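Long-range contacts in twitching motility protein PilT (Aquifex aeolicus, PDB 2EYU), which probably serves as the ATP-driven motor that retracts type IV pili and so powers twitching motility: residues A[110-114]-A[142-147]; A[170-174]-A[230-236]. The protein carries 1 engineered substitution. One frame throughout, in Å; residues are numbered along the deposited sequence.

The two contacts lie on opposite sides of the chain's centre, with centres 36 Å apart and nearest atoms about 21 Å apart, and share no helix or strand. In contact 1 the first turn of helix 110-121 packs on residues 142-147, with V113, I142 and F146 buried, while L110, E114 and I145 are partly exposed and P147 is exposed. Contact 2 lies farther out, where the end of strand 162-171 and the turn after it meet the link between helices 219-228 and 234-240. Neither has a hydrogen bond between its segments. Contact 1 is mostly apolar and centred on an aromatic ring; contact 2 mixes aliphatic packing with a carboxylate and backbone oxygens.

Contact 1. Residues A[110-114]-A[142-147]; sequences LETVE and IVDIFP
L110 and F146 make the central CH-pi contact. Methyl CD1 of L110 sits 3.3 Å from the centroid of the F146 ring and only 13° off its normal, so it presses on the middle of one face rather than on a rim carbon. L110 turns its CG away from its own backbone N (chi1 -162°), which carries the branch beyond the helix surface to the ring. F146 has its CG opposite its carbonyl carbon (chi1 -78°), and the ring reaches back to helix 110-121.

Aliphatic contacts flank this pair. CG1 of V113 lies 3.6 Å from CE1 of F146, near the ring plane, and CG of E114 comes to the edge at CE2 of F146, 3.8 Å away. The other L110 methyl, CD2, touches CD of P147 at 4.1 Å. CG2 of V113 faces CD1 of I145 tip to tip, but that CD1 is modelled too close to the carbonyl of I142 for its position to be trusted.

F146 N bonds to V143 O (3.0 Å), while the carboxylate of E114 turns to a salt bridge with R118, leaving its methylene carbon to the ring.

A serine in place of F146 would probably leave CD1 of L110 without its aromatic face and V113 CG1 and E114 CG without the ring edge they meet, opening a gap between helix 110-121 and residues 142-147.

Helix 110-121 is the crossover between the adjacent parallel strands 101-104 and 125-130 of the P-loop NTPase sheet. Helix 87-97 packs on it through T112, M107 touches V113, and helix 151-161 meets I142, V143 and F146 through L158, Q151 and V154.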
loop_
_atom_site.group_PDB
_atom_site.type_symbol
_atom_site.label_atom_id
_atom_site.label_comp_id
_atom_site.label_asym_id
_atom_site.label_seq_id
_atom_site.Cartn_x
_atom_site.Cartn_y
_atom_site.Cartn_z
ATOM N N LEU A 110 -1.711 0.984 17.870
ATOM C CA LEU A 110 -3.109 0.598 17.946
ATOM C C LEU A 110 -4.017 1.796 17.717
ATOM O O LEU A 110 -4.956 1.784 16.918
ATOM C CB LEU A 110 -3.354 -0.038 19.318
ATOM C CG LEU A 110 -4.627 -0.886 19.407
ATOM C CD1 LEU A 110 -4.798 -1.637 18.096
ATOM C CD2 LEU A 110 -4.589 -1.800 20.618
ATOM N N GLU A 111 -3.748 2.895 18.434
ATOM C CA GLU A 111 -4.657 4.034 18.323
ATOM C C GLU A 111 -4.724 4.573 16.900
ATOM O O GLU A 111 -5.813 4.929 16.440
ATOM C CB GLU A 111 -4.247 5.142 19.304
ATOM C CG GLU A 111 -3.939 4.612 20.700
ATOM C CD GLU A 111 -2.717 5.251 21.330
ATOM O OE1 GLU A 111 -2.822 6.409 21.795
ATOM O OE2 GLU A 111 -1.644 4.602 21.361
ATOM N N THR A 112 -3.592 4.655 16.214
ATOM C CA THR A 112 -3.515 5.212 14.875
ATOM C C THR A 112 -4.279 4.317 13.906
ATOM O O THR A 112 -5.099 4.738 13.105
ATOM C CB THR A 112 -2.082 5.275 14.312
ATOM O OG1 THR A 112 -1.283 6.144 15.110
ATOM C CG2 THR A 112 -2.119 5.841 12.890
ATOM N N VAL A 113 -3.932 3.039 14.030
ATOM C CA VAL A 113 -4.549 2.013 13.205
ATOM C C VAL A 113 -6.068 1.977 13.357
ATOM O O VAL A 113 -6.823 1.871 12.388
ATOM C CB VAL A 113 -4.007 0.631 13.609
ATOM C CG1 VAL A 113 -4.735 -0.421 12.785
ATOM C CG2 VAL A 113 -2.513 0.518 13.390
ATOM N N GLU A 114 -6.529 2.033 14.606
ATOM C CA GLU A 114 -7.972 2.022 14.860
ATOM C C GLU A 114 -8.594 3.277 14.276
ATOM O O GLU A 114 -9.672 3.304 13.675
ATOM C CB GLU A 114 -8.295 1.913 16.350
ATOM C CG GLU A 114 -9.488 1.037 16.666
ATOM C CD GLU A 114 -10.747 1.379 15.900
ATOM O OE1 GLU A 114 -10.895 0.957 14.730
ATOM O OE2 GLU A 114 -11.619 2.068 16.472
ATOM N N ILE A 142 -1.549 -5.745 10.664
ATOM C CA ILE A 142 -2.706 -4.903 10.949
ATOM C C ILE A 142 -3.582 -5.598 11.986
ATOM O O ILE A 142 -3.936 -4.996 12.993
ATOM C CB ILE A 142 -3.525 -4.570 9.698
ATOM C CG1 ILE A 142 -2.849 -3.548 8.776
ATOM C CG2 ILE A 142 -4.917 -4.086 10.100
ATOM C CD1 ILE A 142 -2.427 -2.315 9.563
ATOM N N VAL A 143 -3.920 -6.868 11.759
ATOM C CA VAL A 143 -4.834 -7.522 12.687
ATOM C C VAL A 143 -4.208 -7.815 14.044
ATOM O O VAL A 143 -4.814 -7.579 15.092
ATOM C CB VAL A 143 -5.327 -8.849 12.065
ATOM C CG1 VAL A 143 -6.049 -9.680 13.118
ATOM C CG2 VAL A 143 -6.197 -8.538 10.863
ATOM N N ASP A 144 -2.995 -8.355 14.025
ATOM C CA ASP A 144 -2.321 -8.896 15.197
ATOM C C ASP A 144 -1.975 -7.826 16.209
ATOM O O ASP A 144 -1.711 -8.010 17.389
ATOM C CB ASP A 144 -1.022 -9.609 14.780
ATOM C CG ASP A 144 -1.198 -11.103 14.600
ATOM O OD1 ASP A 144 -1.720 -11.502 13.538
ATOM O OD2 ASP A 144 -0.800 -11.852 15.517
ATOM N N ILE A 145 -1.948 -6.575 15.725
ATOM C CA ILE A 145 -1.584 -5.564 16.732
ATOM C C ILE A 145 -2.730 -5.423 17.721
ATOM O O ILE A 145 -2.503 -4.945 18.824
ATOM C CB ILE A 145 -1.220 -4.252 16.044
ATOM C CG1 ILE A 145 -2.343 -3.639 15.212
ATOM C CG2 ILE A 145 0.028 -4.463 15.189
ATOM C CD1 ILE A 145 -1.918 -3.240 13.817
ATOM N N PHE A 146 -3.929 -5.858 17.343
ATOM C CA PHE A 146 -5.106 -5.797 18.201
ATOM C C PHE A 146 -5.217 -6.896 19.242
ATOM O O PHE A 146 -4.636 -7.967 19.095
ATOM C CB PHE A 146 -6.353 -5.861 17.293
ATOM C CG PHE A 146 -6.609 -4.506 16.652
ATOM C CD1 PHE A 146 -5.995 -4.171 15.460
ATOM C CD2 PHE A 146 -7.448 -3.582 17.241
ATOM C CE1 PHE A 146 -6.217 -2.948 14.873
ATOM C CE2 PHE A 146 -7.675 -2.355 16.654
ATOM C CZ PHE A 146 -7.058 -2.034 15.471
ATOM N N PRO A 147 -5.948 -6.668 20.330
ATOM C CA PRO A 147 -6.152 -7.751 21.301
ATOM C C PRO A 147 -6.987 -8.868 20.672
ATOM O O PRO A 147 -7.886 -8.569 19.883
ATOM C CB PRO A 147 -6.913 -7.099 22.455
ATOM C CG PRO A 147 -6.854 -5.635 22.210
ATOM C CD PRO A 147 -6.575 -5.413 20.749
#

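Contact 2. Residues A[170-174]-A[230-236]; sequences LLPKI and GLITLED
The carboxylate of D236 and the ring of P172 approach from opposite directions: CG of P172 stands over one face of the carboxylate, 3.5 Å from OD2 of D236, and CD of K173 meets OD2 at the edge, close to the plane, at 3.3 Å. D236 lies in the first turn of helix 234-240, whose N-terminal end would probably steady its negative charge; the ammonium NZ of K173 stops 5.4 Å from OD2 of D236, too far for a salt bridge.

Just upstream, G230 is the C-prime residue of a Schellman motif that closes helix 219-228, with L231 N bonded to L226 O and G230 N to Y227 O. Residues 231-233 then run past the end of strand 162-171, where the chain turns toward strand 179-185; L171 still pairs through its backbone with V179.

Beside this, the packing is aliphatic. CD1 of L171 slides past D236 in the opposite direction, 3.4 Å from its CB, and the L171 side chain also touches A240 of the same helix. I232 inserts between the strands and helices, against V179, L226, Y227 and A237. Its CG1 branch heads that way, held between its backbone N and carbonyl carbon (chi1 33°), while the CG2 branch turns to the strand end. There CG2 of I232 meets CB of L171 at a tight 3.5 Å and P172 O at 3.2 Å.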
loop_
_atom_site.group_PDB
_atom_site.type_symbol
_atom_site.label_atom_id
_atom_site.label_comp_id
_atom_site.label_asym_id
_atom_site.label_seq_id
_atom_site.Cartn_x
_atom_site.Cartn_y
_atom_site.Cartn_z
ATOM N N LEU A 170 12.891 -1.849 -4.404
ATOM C CA LEU A 170 13.669 -1.224 -5.463
ATOM C C LEU A 170 14.933 -2.039 -5.712
ATOM O O LEU A 170 15.713 -2.216 -4.770
ATOM C CB LEU A 170 14.013 0.218 -5.077
ATOM C CG LEU A 170 12.880 1.241 -5.120
ATOM C CD1 LEU A 170 13.201 2.433 -4.227
ATOM C CD2 LEU A 170 12.635 1.711 -6.538
ATOM N N LEU A 171 15.132 -2.545 -6.922
ATOM C CA LEU A 171 16.282 -3.387 -7.246
ATOM C C LEU A 171 17.280 -2.623 -8.116
ATOM O O LEU A 171 16.863 -1.755 -8.889
ATOM C CB LEU A 171 15.888 -4.584 -8.073
ATOM C CG LEU A 171 15.494 -5.932 -7.482
ATOM C CD1 LEU A 171 16.715 -6.832 -7.349
ATOM C CD2 LEU A 171 14.791 -5.773 -6.147
ATOM N N PRO A 172 18.561 -2.955 -8.059
ATOM C CA PRO A 172 19.498 -2.355 -9.017
ATOM C C PRO A 172 19.268 -2.916 -10.421
ATOM O O PRO A 172 18.447 -3.822 -10.531
ATOM C CB PRO A 172 20.863 -2.824 -8.512
ATOM C CG PRO A 172 20.561 -4.115 -7.828
ATOM C CD PRO A 172 19.232 -3.888 -7.142
ATOM N N LYS A 173 19.998 -2.389 -11.379
ATOM C CA LYS A 173 20.266 -2.819 -12.729
ATOM C C LYS A 173 20.094 -1.709 -13.779
ATOM O O LYS A 173 20.278 -0.518 -13.508
ATOM C CB LYS A 173 19.375 -3.982 -13.163
ATOM C CG LYS A 173 19.979 -5.368 -13.247
ATOM C CD LYS A 173 20.833 -5.674 -12.020
ATOM C CE LYS A 173 22.290 -5.309 -12.410
ATOM N NZ LYS A 173 22.221 -4.761 -13.804
ATOM N N ILE A 174 19.746 -2.199 -14.970
ATOM C CA ILE A 174 19.624 -1.405 -16.187
ATOM C C ILE A 174 18.176 -1.187 -16.616
ATOM O O ILE A 174 17.241 -1.619 -15.943
ATOM C CB ILE A 174 20.403 -2.089 -17.327
ATOM C CG1 ILE A 174 21.092 -1.108 -18.285
ATOM C CG2 ILE A 174 19.511 -3.057 -18.080
ATOM C CD1 ILE A 174 22.611 -1.054 -18.097
ATOM N N GLY A 230 15.563 -9.576 -18.427
ATOM C CA GLY A 230 16.956 -9.176 -18.277
ATOM C C GLY A 230 17.032 -7.831 -17.586
ATOM O O GLY A 230 17.918 -7.000 -17.798
ATOM N N LEU A 231 16.038 -7.599 -16.721
ATOM C CA LEU A 231 15.970 -6.305 -16.057
ATOM C C LEU A 231 16.707 -6.309 -14.720
ATOM O O LEU A 231 17.160 -5.242 -14.284
ATOM C CB LEU A 231 14.509 -5.877 -15.869
ATOM C CG LEU A 231 13.955 -4.938 -16.941
ATOM C CD1 LEU A 231 13.460 -3.631 -16.338
ATOM C CD2 LEU A 231 15.012 -4.660 -18.001
ATOM N N ILE A 232 16.833 -7.456 -14.079
ATOM C CA ILE A 232 17.660 -7.640 -12.888
ATOM C C ILE A 232 18.489 -8.906 -13.056
ATOM O O ILE A 232 18.240 -9.697 -13.968
ATOM C CB ILE A 232 16.838 -7.756 -11.587
ATOM C CG1 ILE A 232 15.479 -8.428 -11.752
ATOM C CG2 ILE A 232 16.661 -6.388 -10.929
ATOM C CD1 ILE A 232 15.465 -9.926 -11.581
ATOM N N THR A 233 19.451 -9.143 -12.176
ATOM C CA THR A 233 20.163 -10.417 -12.345
ATOM C C THR A 233 19.470 -11.490 -11.504
ATOM O O THR A 233 18.654 -11.130 -10.646
ATOM C CB THR A 233 21.645 -10.258 -12.003
ATOM O OG1 THR A 233 22.162 -9.215 -12.854
ATOM C CG2 THR A 233 22.459 -11.499 -12.329
ATOM N N LEU A 234 19.788 -12.748 -11.790
ATOM C CA LEU A 234 19.331 -13.877 -10.992
ATOM C C LEU A 234 19.638 -13.638 -9.522
ATOM O O LEU A 234 18.728 -13.798 -8.708
ATOM C CB LEU A 234 19.980 -15.195 -11.424
ATOM C CG LEU A 234 19.473 -16.490 -10.793
ATOM C CD1 LEU A 234 17.950 -16.587 -10.837
ATOM C CD2 LEU A 234 20.063 -17.709 -11.485
ATOM N N GLU A 235 20.891 -13.282 -9.202
ATOM C CA GLU A 235 21.256 -13.169 -7.781
ATOM C C GLU A 235 20.455 -12.086 -7.069
ATOM O O GLU A 235 20.084 -12.179 -5.898
ATOM C CB GLU A 235 22.743 -12.872 -7.638
ATOM C CG GLU A 235 23.582 -13.306 -8.834
ATOM C CD GLU A 235 24.768 -12.380 -9.050
ATOM O OE1 GLU A 235 25.645 -12.693 -9.889
ATOM O OE2 GLU A 235 24.812 -11.328 -8.368
ATOM N N ASP A 236 20.183 -11.004 -7.786
ATOM C CA ASP A 236 19.426 -9.894 -7.201
ATOM C C ASP A 236 17.997 -10.298 -6.859
ATOM O O ASP A 236 17.419 -9.836 -5.879
ATOM C CB ASP A 236 19.426 -8.719 -8.189
ATOM C CG ASP A 236 20.768 -7.994 -8.144
ATOM O OD1 ASP A 236 21.454 -8.158 -7.113
ATOM O OD2 ASP A 236 21.108 -7.289 -9.114
#